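Long-range contacts in Ig domain protein, group 2 domain protein (Shewanella frigidimarina, PDB 6BG8), which serves as the ice-binding domain of a bacterial adhesin that holds the cell on ice, restrains crystal growth and depresses the freezing point of aqueous solutions: residues F14-S19 and S28-G33; G169-I174 and T196-N201; S206-R211 and G218-V223; T212-T217 and D230-T235. All blocks are in the same frame, centred on the assembly; numbering follows the deposited sequence.

Interaction 1: F14-S19 and S28-G33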
loop_
_atom_site.group_PDB
_atom_site.type_symbol
_atom_site.label_atom_id
_atom_site.label_comp_id
_atom_site.label_asym_id
_atom_site.label_seq_id
_atom_site.Cartn_x
_atom_site.Cartn_y
_atom_site.Cartn_z
ATOM N N PHE A 14 4.756 -5.174 6.185
ATOM C CA PHE A 14 4.580 -5.580 4.795
ATOM C C PHE A 14 4.822 -4.416 3.847
ATOM O O PHE A 14 4.341 -3.300 4.080
ATOM C CB PHE A 14 3.178 -6.136 4.557
ATOM C CG PHE A 14 2.918 -7.436 5.248
ATOM C CD1 PHE A 14 3.402 -8.634 4.723
ATOM C CD2 PHE A 14 2.180 -7.469 6.425
ATOM C CE1 PHE A 14 3.149 -9.845 5.366
ATOM C CE2 PHE A 14 1.929 -8.669 7.075
ATOM C CZ PHE A 14 2.415 -9.862 6.548
ATOM N N ALA A 15 5.574 -4.690 2.780
ATOM C CA ALA A 15 5.521 -3.859 1.583
ATOM C C ALA A 15 4.243 -4.131 0.795
ATOM O O ALA A 15 3.632 -3.210 0.244
ATOM C CB ALA A 15 6.756 -4.129 0.714
ATOM N N MET A 16 3.821 -5.395 0.734
ATOM C CA MET A 16 2.630 -5.773 -0.008
ATOM C C MET A 16 1.903 -6.877 0.736
ATOM O O MET A 16 2.528 -7.812 1.244
ATOM C CB MET A 16 2.976 -6.244 -1.423
ATOM C CG MET A 16 3.780 -5.233 -2.215
ATOM S SD MET A 16 4.072 -5.722 -3.928
ATOM C CE MET A 16 4.790 -7.333 -3.760
ATOM N N LEU A 17 0.581 -6.768 0.780
ATOM C CA LEU A 17 -0.236 -7.730 1.507
ATOM C C LEU A 17 -1.593 -7.816 0.833
ATOM O O LEU A 17 -2.228 -6.787 0.588
ATOM C CB LEU A 17 -0.395 -7.311 2.974
ATOM C CG LEU A 17 -1.253 -8.183 3.899
ATOM C CD1 LEU A 17 -0.559 -9.514 4.193
ATOM C CD2 LEU A 17 -1.558 -7.451 5.204
ATOM N N ALA A 18 -2.043 -9.034 0.545
ATOM C CA ALA A 18 -3.308 -9.219 -0.145
ATOM C C ALA A 18 -4.046 -10.417 0.436
ATOM O O ALA A 18 -3.447 -11.323 1.016
ATOM C CB ALA A 18 -3.100 -9.411 -1.655
ATOM N N SER A 19 -5.370 -10.402 0.269
ATOM C CA SER A 19 -6.188 -11.547 0.655
ATOM C C SER A 19 -5.936 -12.747 -0.253
ATOM O O SER A 19 -5.761 -13.875 0.227
ATOM C CB SER A 19 -7.667 -11.158 0.621
ATOM O OG SER A 19 -8.498 -12.302 0.719
ATOM N N SER A 28 10.485 -6.752 -11.684
ATOM C CA SER A 28 10.115 -6.052 -10.463
ATOM C C SER A 28 11.232 -6.160 -9.428
ATOM O O SER A 28 12.046 -7.091 -9.446
ATOM C CB SER A 28 8.810 -6.616 -9.872
ATOM O OG SER A 28 7.678 -6.264 -10.646
ATOM N N ALA A 29 11.264 -5.184 -8.521
ATOM C CA ALA A 29 12.247 -5.147 -7.440
ATOM C C ALA A 29 11.572 -4.571 -6.209
ATOM O O ALA A 29 11.262 -3.375 -6.184
ATOM C CB ALA A 29 13.458 -4.297 -7.822
ATOM N N ILE A 30 11.362 -5.402 -5.183
ATOM C CA ILE A 30 10.711 -4.984 -3.942
ATOM C C ILE A 30 11.755 -4.969 -2.833
ATOM O O ILE A 30 12.603 -5.864 -2.761
ATOM C CB ILE A 30 9.525 -5.905 -3.590
ATOM C CG1 ILE A 30 8.572 -6.013 -4.785
ATOM C CG2 ILE A 30 8.774 -5.393 -2.360
ATOM C CD1 ILE A 30 8.281 -7.422 -5.196
ATOM N N VAL A 31 11.701 -3.939 -1.975
ATOM C CA VAL A 31 12.753 -3.668 -0.998
ATOM C C VAL A 31 12.150 -3.284 0.353
ATOM O O VAL A 31 11.168 -2.536 0.417
ATOM C CB VAL A 31 13.690 -2.541 -1.491
ATOM C CG1 VAL A 31 14.783 -2.272 -0.479
ATOM C CG2 VAL A 31 14.292 -2.884 -2.844
ATOM N N ASP A 32 12.744 -3.808 1.429
ATOM C CA ASP A 32 12.584 -3.331 2.809
ATOM C C ASP A 32 11.228 -3.666 3.417
ATOM O O ASP A 32 10.853 -3.088 4.444
ATOM C CB ASP A 32 12.825 -1.817 2.919
ATOM C CG ASP A 32 14.291 -1.437 2.744
ATOM O OD1 ASP A 32 15.167 -2.308 2.928
ATOM O OD2 ASP A 32 14.570 -0.255 2.442
ATOM N N GLY A 33 10.475 -4.583 2.816
ATOM C CA GLY A 33 9.218 -5.013 3.400
ATOM C C GLY A 33 8.940 -6.457 3.046
ATOM O O GLY A 33 9.536 -7.020 2.126
#
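At its first residue, segment F14-S19 meets S28-G33 through backbone: atom C of F14 lies 4.5 Å from CA of G33. The ring of F14 turns away toward the helix 84-103, and CD1 of L17 covers one of its faces. At A15 the chain rounds a corner, and the backbones come closest. N of A15 stands 3.7 Å from CA of G33, an approach made possible by the missing side chain of that glycine. The methyl of A15 points toward S28-G33, where its CB lies 3.7 Å from CA of G33 and 3.9 Å from CG2, the short branch of I30. M16 follows with a longer reach. Its chain runs extended through chi2 and then bends at chi3 (-54°), which turns the terminal methyl toward I30. The two side chains meet tip to tip, CE of M16 lying 3.8 Å from CD1 of I30. I30 thus serves both residues, CG2 facing A15 and CD1 facing M16, while L229 and L35 border the same apolar cluster. Beyond M16 the strand leaves the contact. Here two inner faces of the beta-solenoid of a DUF3494 ice-binding domain meet near a corner.

Interaction 2: G169-I174 and T196-N201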
loop_
_atom_site.group_PDB
_atom_site.type_symbol
_atom_site.label_atom_id
_atom_site.label_comp_id
_atom_site.label_asym_id
_atom_site.label_seq_id
_atom_site.Cartn_x
_atom_site.Cartn_y
_atom_site.Cartn_z
ATOM N N GLY A 169 0.448 11.966 -13.455
ATOM C CA GLY A 169 0.306 10.827 -12.576
ATOM C C GLY A 169 1.325 10.728 -11.460
ATOM O O GLY A 169 1.211 9.819 -10.629
ATOM N N ASP A 170 2.316 11.611 -11.412
ATOM C CA ASP A 170 3.337 11.514 -10.379
ATOM C C ASP A 170 2.886 12.199 -9.100
ATOM O O ASP A 170 2.064 13.122 -9.119
ATOM C CB ASP A 170 4.651 12.127 -10.841
ATOM C CG ASP A 170 5.184 11.461 -12.078
ATOM O OD1 ASP A 170 5.331 10.217 -12.072
ATOM O OD2 ASP A 170 5.420 12.184 -13.067
ATOM N N ILE A 171 3.426 11.720 -7.983
ATOM C CA ILE A 171 3.281 12.354 -6.676
ATOM C C ILE A 171 4.650 12.881 -6.275
ATOM O O ILE A 171 5.643 12.141 -6.303
ATOM C CB ILE A 171 2.718 11.372 -5.631
ATOM C CG1 ILE A 171 1.246 11.071 -5.931
ATOM C CG2 ILE A 171 2.870 11.929 -4.213
ATOM C CD1 ILE A 171 0.719 9.852 -5.221
ATOM N N VAL A 172 4.717 14.172 -5.958
ATOM C CA VAL A 172 5.930 14.808 -5.463
ATOM C C VAL A 172 5.688 15.269 -4.034
ATOM O O VAL A 172 4.625 15.819 -3.718
ATOM C CB VAL A 172 6.346 15.991 -6.361
ATOM C CG1 VAL A 172 7.490 16.787 -5.725
ATOM C CG2 VAL A 172 6.754 15.484 -7.724
ATOM N N LEU A 173 6.674 15.045 -3.171
ATOM C CA LEU A 173 6.590 15.410 -1.763
ATOM C C LEU A 173 7.522 16.580 -1.492
ATOM O O LEU A 173 8.687 16.560 -1.910
ATOM C CB LEU A 173 6.952 14.225 -0.871
ATOM C CG LEU A 173 6.244 12.906 -1.218
ATOM C CD1 LEU A 173 6.564 11.857 -0.161
ATOM C CD2 LEU A 173 4.741 13.133 -1.331
ATOM N N ILE A 174 7.009 17.599 -0.804
ATOM C CA ILE A 174 7.810 18.756 -0.431
ATOM C C ILE A 174 7.571 19.106 1.031
ATOM O O ILE A 174 6.551 18.749 1.628
ATOM C CB ILE A 174 7.517 19.991 -1.312
ATOM C CG1 ILE A 174 6.071 20.461 -1.134
ATOM C CG2 ILE A 174 7.905 19.726 -2.778
ATOM C CD1 ILE A 174 5.817 21.814 -1.745
ATOM N N THR A 196 4.963 5.936 -13.506
ATOM C CA THR A 196 4.758 7.035 -12.570
ATOM C C THR A 196 5.551 6.809 -11.287
ATOM O O THR A 196 6.036 5.711 -11.004
ATOM C CB THR A 196 3.272 7.218 -12.221
ATOM O OG1 THR A 196 2.772 6.037 -11.578
ATOM C CG2 THR A 196 2.439 7.528 -13.459
ATOM N N ASN A 197 5.670 7.879 -10.507
ATOM C CA ASN A 197 6.260 7.844 -9.172
ATOM C C ASN A 197 5.137 8.055 -8.170
ATOM O O ASN A 197 4.512 9.120 -8.164
ATOM C CB ASN A 197 7.324 8.928 -8.995
ATOM C CG ASN A 197 8.496 8.767 -9.943
ATOM O OD1 ASN A 197 8.982 7.661 -10.167
ATOM N ND2 ASN A 197 8.975 9.885 -10.486
ATOM N N PHE A 198 4.883 7.045 -7.339
ATOM C CA PHE A 198 3.776 7.030 -6.391
ATOM C C PHE A 198 4.309 6.932 -4.968
ATOM O O PHE A 198 5.282 6.214 -4.709
ATOM C CB PHE A 198 2.824 5.852 -6.690
ATOM C CG PHE A 198 1.541 5.886 -5.889
ATOM C CD1 PHE A 198 1.526 5.472 -4.568
ATOM C CD2 PHE A 198 0.359 6.301 -6.470
ATOM C CE1 PHE A 198 0.361 5.518 -3.824
ATOM C CE2 PHE A 198 -0.819 6.335 -5.739
ATOM C CZ PHE A 198 -0.815 5.943 -4.412
ATOM N N SER A 199 3.666 7.658 -4.041
ATOM C CA SER A 199 4.025 7.654 -2.626
ATOM C C SER A 199 2.786 7.418 -1.774
ATOM O O SER A 199 1.740 8.024 -2.021
ATOM C CB SER A 199 4.662 8.993 -2.213
ATOM O OG SER A 199 6.011 9.058 -2.635
ATOM N N GLY A 200 2.901 6.556 -0.772
ATOM C CA GLY A 200 1.849 6.394 0.218
ATOM C C GLY A 200 1.484 4.943 0.466
ATOM O O GLY A 200 1.885 4.026 -0.249
ATOM N N ASN A 201 0.691 4.751 1.523
ATOM C CA ASN A 201 0.200 3.434 1.914
ATOM C C ASN A 201 -1.183 3.234 1.309
ATOM O O ASN A 201 -2.141 3.912 1.693
ATOM C CB ASN A 201 0.152 3.300 3.433
ATOM C CG ASN A 201 1.491 3.564 4.078
ATOM O OD1 ASN A 201 2.349 2.683 4.120
ATOM N ND2 ASN A 201 1.689 4.788 4.576
HETATM O O HOH W 1 1.142 7.109 -9.680
HETATM O O HOH W 2 6.255 9.520 -5.390
#
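I171 faces segment T196-N201, and its side chain can be followed outward atom by atom. CB of I171 lies 3.8 Å from the carbonyl O of N197, the oxygen that accepts the backbone N-H of I171 in a 2.8 Å bond. CG2 of I171 then packs on CB of S199 at 4.0 Å. The other branch, with CG1 beside the backbone N (chi1 -70°) and an extended chi2, carries CD1 over one face of the F198 ring. That methyl makes a CH-pi contact 4.0 Å from the ring centroid, shifted toward the rim; W184 also borders both residues. Before I171, the carboxylate of D170 reaches back across the gap, where OD1 accepts N197 N through its anti lone pair at 2.8 Å. After it, a water, rather than a direct bond, joins I171 O to S199 OG. L173 adds a van der Waals contact, CD1 to S199 CB at 4.0 Å. A second water links G169 O with T196 OG1, which also bonds to G193 O. Adjacent coils are thus joined by two bonds at the D170-I171 end and then diverge at 55° without pairing as a sheet, consistent with the irregular beta-solenoid of this family.

Interaction 3: S206-R211 and G218-V223. With PO4 (phosphate ion), chain H.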
loop_
_atom_site.group_PDB
_atom_site.type_symbol
_atom_site.label_atom_id
_atom_site.label_comp_id
_atom_site.label_asym_id
_atom_site.label_seq_id
_atom_site.Cartn_x
_atom_site.Cartn_y
_atom_site.Cartn_z
ATOM N N SER A 206 -10.685 -3.765 -2.757
ATOM C CA SER A 206 -10.640 -4.861 -3.715
ATOM C C SER A 206 -9.205 -5.217 -4.082
ATOM O O SER A 206 -8.604 -6.079 -3.438
ATOM C CB SER A 206 -11.442 -4.508 -4.971
ATOM O OG SER A 206 -11.102 -3.217 -5.431
ATOM N N GLU A 207 -8.637 -4.557 -5.094
ATOM C CA GLU A 207 -7.323 -4.925 -5.605
ATOM C C GLU A 207 -6.485 -3.683 -5.888
ATOM O O GLU A 207 -7.005 -2.580 -6.054
ATOM C CB GLU A 207 -7.439 -5.768 -6.888
ATOM C CG GLU A 207 -8.189 -5.092 -8.032
ATOM C CD GLU A 207 -8.297 -5.968 -9.281
ATOM O OE1 GLU A 207 -7.293 -6.613 -9.655
ATOM O OE2 GLU A 207 -9.389 -6.004 -9.894
ATOM N N VAL A 208 -5.169 -3.893 -5.970
ATOM C CA VAL A 208 -4.219 -2.868 -6.393
ATOM C C VAL A 208 -3.541 -3.361 -7.662
ATOM O O VAL A 208 -2.993 -4.470 -7.685
ATOM C CB VAL A 208 -3.166 -2.573 -5.306
ATOM C CG1 VAL A 208 -2.233 -1.449 -5.763
ATOM C CG2 VAL A 208 -3.829 -2.231 -3.973
ATOM N N ASN A 209 -3.580 -2.548 -8.715
ATOM C CA ASN A 209 -2.931 -2.890 -9.978
ATOM C C ASN A 209 -1.891 -1.820 -10.266
ATOM O O ASN A 209 -2.245 -0.679 -10.577
ATOM C CB ASN A 209 -3.945 -2.987 -11.121
ATOM C CG ASN A 209 -5.136 -3.893 -10.789
ATOM O OD1 ASN A 209 -6.277 -3.581 -11.142
ATOM N ND2 ASN A 209 -4.875 -5.015 -10.127
ATOM N N VAL A 210 -0.612 -2.182 -10.165
ATOM C CA VAL A 210 0.489 -1.268 -10.458
ATOM C C VAL A 210 0.945 -1.537 -11.885
ATOM O O VAL A 210 1.325 -2.665 -12.221
ATOM C CB VAL A 210 1.646 -1.441 -9.461
ATOM C CG1 VAL A 210 2.635 -0.278 -9.591
ATOM C CG2 VAL A 210 1.105 -1.563 -8.030
ATOM N N ARG A 211 0.898 -0.511 -12.728
ATOM C CA ARG A 211 1.099 -0.715 -14.153
ATOM C C ARG A 211 2.576 -0.547 -14.511
ATOM O O ARG A 211 3.390 -0.091 -13.705
ATOM C CB ARG A 211 0.183 0.226 -14.946
ATOM C CG ARG A 211 -1.290 -0.183 -14.789
ATOM C CD ARG A 211 -2.277 0.868 -15.223
ATOM N NE ARG A 211 -2.147 1.253 -16.625
ATOM C CZ ARG A 211 -2.652 0.562 -17.642
ATOM N NH1 ARG A 211 -3.305 -0.576 -17.423
ATOM N NH2 ARG A 211 -2.491 1.003 -18.879
ATOM N N GLY A 218 6.048 3.163 -0.324
ATOM C CA GLY A 218 4.910 3.112 0.576
ATOM C C GLY A 218 4.554 1.688 0.907
ATOM O O GLY A 218 5.433 0.915 1.289
ATOM N N ARG A 219 3.282 1.334 0.763
ATOM C CA ARG A 219 2.805 -0.028 0.992
ATOM C C ARG A 219 1.608 -0.275 0.086
ATOM O O ARG A 219 0.868 0.653 -0.240
ATOM C CB ARG A 219 2.388 -0.246 2.450
ATOM C CG ARG A 219 3.508 -0.227 3.471
ATOM C CD ARG A 219 2.952 -0.504 4.863
ATOM N NE ARG A 219 3.997 -0.524 5.881
ATOM C CZ ARG A 219 4.505 0.567 6.443
ATOM N NH1 ARG A 219 4.062 1.768 6.092
ATOM N NH2 ARG A 219 5.439 0.456 7.376
ATOM N N LEU A 220 1.397 -1.539 -0.294
ATOM C CA LEU A 220 0.283 -1.915 -1.170
ATOM C C LEU A 220 -0.543 -3.014 -0.508
ATOM O O LEU A 220 -0.079 -4.149 -0.392
ATOM C CB LEU A 220 0.804 -2.375 -2.531
ATOM C CG LEU A 220 1.663 -1.326 -3.248
ATOM C CD1 LEU A 220 2.301 -1.904 -4.497
ATOM C CD2 LEU A 220 0.825 -0.079 -3.579
ATOM N N PHE A 221 -1.770 -2.682 -0.092
ATOM C CA PHE A 221 -2.680 -3.612 0.570
ATOM C C PHE A 221 -3.924 -3.803 -0.285
ATOM O O PHE A 221 -4.560 -2.821 -0.685
ATOM C CB PHE A 221 -3.123 -3.099 1.955
ATOM C CG PHE A 221 -2.006 -2.945 2.954
ATOM C CD1 PHE A 221 -1.511 -4.041 3.633
ATOM C CD2 PHE A 221 -1.492 -1.689 3.254
ATOM C CE1 PHE A 221 -0.494 -3.897 4.564
ATOM C CE2 PHE A 221 -0.470 -1.541 4.182
ATOM C CZ PHE A 221 0.026 -2.647 4.840
ATOM N N ALA A 222 -4.299 -5.061 -0.527
ATOM C CA ALA A 222 -5.579 -5.397 -1.143
ATOM C C ALA A 222 -6.373 -6.199 -0.118
ATOM O O ALA A 222 -6.026 -7.346 0.177
ATOM C CB ALA A 222 -5.381 -6.172 -2.448
ATOM N N VAL A 223 -7.422 -5.593 0.445
ATOM C CA VAL A 223 -8.080 -6.195 1.604
ATOM C C VAL A 223 -8.793 -7.488 1.227
ATOM O O VAL A 223 -8.756 -8.465 1.985
ATOM C CB VAL A 223 -9.042 -5.191 2.263
ATOM C CG1 VAL A 223 -9.760 -5.854 3.444
ATOM C CG2 VAL A 223 -8.278 -3.949 2.729
HETATM P P PO4 H . -1.273 4.675 -18.247
HETATM O O1 PO4 H . -2.289 5.780 -18.099
HETATM O O2 PO4 H . -1.667 3.770 -19.396
HETATM O O3 PO4 H . -1.235 3.814 -16.996
HETATM O O4 PO4 H . 0.077 5.301 -18.514
#
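With chi1 of V208 at -177°, its two methyls part toward different residues of segment G218-V223: CG1 goes to L220, while CG2, beside the backbone N, presses against the carbonyl O of F221 at 3.4 Å. L220 answers with CG beside its own backbone N (chi1 -57°), which spreads its fork between two valines. CD2 of L220 lies 4.0 Å from CG1 of V208 and its CD1 lies 3.7 Å from CG2 of V210, the leucine crossing each valine at about a right angle. Further along, the methyl of A222 points at the backbone of S206 and E207, CB of A222 lying 3.4 Å from O of S206. These are inward-facing residues of two different faces of the beta-solenoid, met across its interior, where M16 and V227 also touch L220. On the outer side of S206-R211, N209 ND2 donates to OE1 of E207, just before the strand, at 2.9 Å, approaching from above the carboxylate plane; both side chains have further partners on the next coil, T228 and Q226. R211, just past the strand, points away from the core. Its guanidinium grips a phosphate, probably from the crystallisation liquor, with two bonds, NE to O3 at 2.7 Å and NH2 to O2 at 2.9 Å. T194 and A166 hold the same ion.

Interaction 4: T212-T217 and D230-T235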
loop_
_atom_site.group_PDB
_atom_site.type_symbol
_atom_site.label_atom_id
_atom_site.label_comp_id
_atom_site.label_asym_id
_atom_site.label_seq_id
_atom_site.Cartn_x
_atom_site.Cartn_y
_atom_site.Cartn_z
ATOM N N THR A 212 2.912 -0.966 -15.733
ATOM C CA THR A 212 4.279 -1.147 -16.212
ATOM C C THR A 212 5.227 -0.042 -15.757
ATOM O O THR A 212 5.049 1.123 -16.106
ATOM C CB THR A 212 4.252 -1.205 -17.745
ATOM O OG1 THR A 212 3.127 -1.985 -18.175
ATOM C CG2 THR A 212 5.518 -1.839 -18.269
ATOM N N GLY A 213 6.259 -0.411 -14.994
ATOM C CA GLY A 213 7.362 0.491 -14.725
ATOM C C GLY A 213 7.147 1.521 -13.633
ATOM O O GLY A 213 8.081 2.272 -13.334
ATOM N N ALA A 214 5.970 1.577 -13.019
ATOM C CA ALA A 214 5.758 2.539 -11.944
ATOM C C ALA A 214 6.673 2.250 -10.757
ATOM O O ALA A 214 7.059 1.103 -10.501
ATOM C CB ALA A 214 4.294 2.528 -11.492
ATOM N N ASN A 215 7.032 3.325 -10.051
ATOM C CA ASN A 215 7.844 3.281 -8.841
ATOM C C ASN A 215 6.955 3.599 -7.646
ATOM O O ASN A 215 6.317 4.653 -7.616
ATOM C CB ASN A 215 8.987 4.297 -8.934
ATOM C CG ASN A 215 9.995 4.154 -7.816
ATOM O OD1 ASN A 215 9.681 4.363 -6.645
ATOM N ND2 ASN A 215 11.226 3.795 -8.175
ATOM N N VAL A 216 6.926 2.705 -6.658
ATOM C CA VAL A 216 6.099 2.899 -5.468
ATOM C C VAL A 216 7.004 3.040 -4.250
ATOM O O VAL A 216 7.912 2.230 -4.046
ATOM C CB VAL A 216 5.102 1.738 -5.276
ATOM C CG1 VAL A 216 4.375 1.862 -3.948
ATOM C CG2 VAL A 216 4.093 1.697 -6.424
ATOM N N THR A 217 6.747 4.058 -3.431
ATOM C CA THR A 217 7.353 4.167 -2.106
ATOM C C THR A 217 6.208 4.221 -1.110
ATOM O O THR A 217 5.450 5.194 -1.093
ATOM C CB THR A 217 8.241 5.405 -1.983
ATOM O OG1 THR A 217 9.287 5.336 -2.960
ATOM C CG2 THR A 217 8.865 5.476 -0.602
ATOM N N ASP A 230 3.586 -4.976 -12.451
ATOM C CA ASP A 230 4.121 -5.101 -13.803
ATOM C C ASP A 230 5.455 -4.348 -13.801
ATOM O O ASP A 230 5.490 -3.130 -14.002
ATOM C CB ASP A 230 3.129 -4.558 -14.828
ATOM C CG ASP A 230 3.593 -4.750 -16.264
ATOM O OD1 ASP A 230 4.708 -5.284 -16.487
ATOM O OD2 ASP A 230 2.829 -4.364 -17.172
ATOM N N ALA A 231 6.543 -5.073 -13.537
ATOM C CA ALA A 231 7.901 -4.525 -13.600
ATOM C C ALA A 231 8.041 -3.244 -12.773
ATOM O O ALA A 231 8.402 -2.180 -13.279
ATOM C CB ALA A 231 8.309 -4.268 -15.057
ATOM N N ASN A 232 7.763 -3.360 -11.473
ATOM C CA ASN A 232 7.738 -2.199 -10.598
ATOM C C ASN A 232 8.859 -2.252 -9.576
ATOM O O ASN A 232 9.230 -3.318 -9.088
ATOM C CB ASN A 232 6.413 -2.100 -9.845
ATOM C CG ASN A 232 5.230 -2.103 -10.767
ATOM O OD1 ASN A 232 4.369 -2.979 -10.686
ATOM N ND2 ASN A 232 5.186 -1.130 -11.670
ATOM N N ALA A 233 9.370 -1.077 -9.238
ATOM C CA ALA A 233 10.223 -0.913 -8.072
ATOM C C ALA A 233 9.348 -0.483 -6.904
ATOM O O ALA A 233 8.759 0.600 -6.931
ATOM C CB ALA A 233 11.316 0.120 -8.332
ATOM N N VAL A 234 9.273 -1.320 -5.875
ATOM C CA VAL A 234 8.445 -1.057 -4.706
ATOM C C VAL A 234 9.352 -1.012 -3.489
ATOM O O VAL A 234 10.046 -1.990 -3.189
ATOM C CB VAL A 234 7.355 -2.125 -4.534
ATOM C CG1 VAL A 234 6.521 -1.831 -3.294
ATOM C CG2 VAL A 234 6.490 -2.197 -5.784
ATOM N N THR A 235 9.349 0.114 -2.783
ATOM C CA THR A 235 10.133 0.265 -1.567
ATOM C C THR A 235 9.195 0.557 -0.413
ATOM O O THR A 235 8.381 1.486 -0.498
ATOM C CB THR A 235 11.153 1.389 -1.709
ATOM O OG1 THR A 235 12.013 1.107 -2.827
ATOM C CG2 THR A 235 11.970 1.515 -0.429
HETATM O O HOH W 3 0.549 -2.871 -16.589
HETATM O O HOH W 4 10.024 1.306 -11.417
HETATM O O HOH W 5 10.846 2.154 -5.064
#
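T212 and D230 lie side by side at corresponding corners of two adjacent coils of the beta-solenoid, and T212-N215 matches the T-A/G-X-T/N ice-binding motif, assigned here by similarity. Their side chains point the same way. CG of D230 is directed opposite its backbone N (chi1 -176°), an extension that carries OD2 to the hydroxyl of T212. T212 OG1 donates to D230 OD2 at 2.6 Å, coming from well above the carboxylate plane. A water bridges D230 OD2 to T212 N, and OD1 is taken by T25, so both carboxylate oxygens are engaged.

The amide of N232 bridges the two turns. Its CG lies beside the backbone N (chi1 -55°), which brings the amide toward A214: OD1 of N232 accepts D230 N at 2.8 Å, within its own turn, and ND2 of N232 reaches A214 O at 3.1 Å and also R211 O. The amide's rotation is therefore set from both ends, and it holds the two turns together.

Regular parallel pairing follows. V216 and V234 turn inward, while N215, A233, T217 and T235 share the other face. V216 N donates to A233 O at 2.8 Å. One step on, T235 N donates to V216 O at 2.9 Å, the donor tilted 20° from the carbonyl plane.

How the interactions relate
The four contacts lie along successive coils of one solenoid. Interaction 4 lies between interactions 1 and 2: T196 O probably accepts N215 N at 2.8 Å, joining it to interaction 2 on one side, and N232 O probably accepts A29 N at 2.8 Å, joining it to interaction 1 on the other. Interactions 1 and 2 have centres about 17 Å apart and do not touch. Interaction 3 crosses the interior, its strand 219-222 pairing with 14-18, where A15 O and L220 N are 2.8 Å apart; N201 OD1 of interaction 2 probably bonds to R219 NH1 at 2.8 Å. The probable ice-binding residue T212 belongs to interaction 4; the side chains of V210 and T196 are about 8 and 10 Å from the side chain of T212.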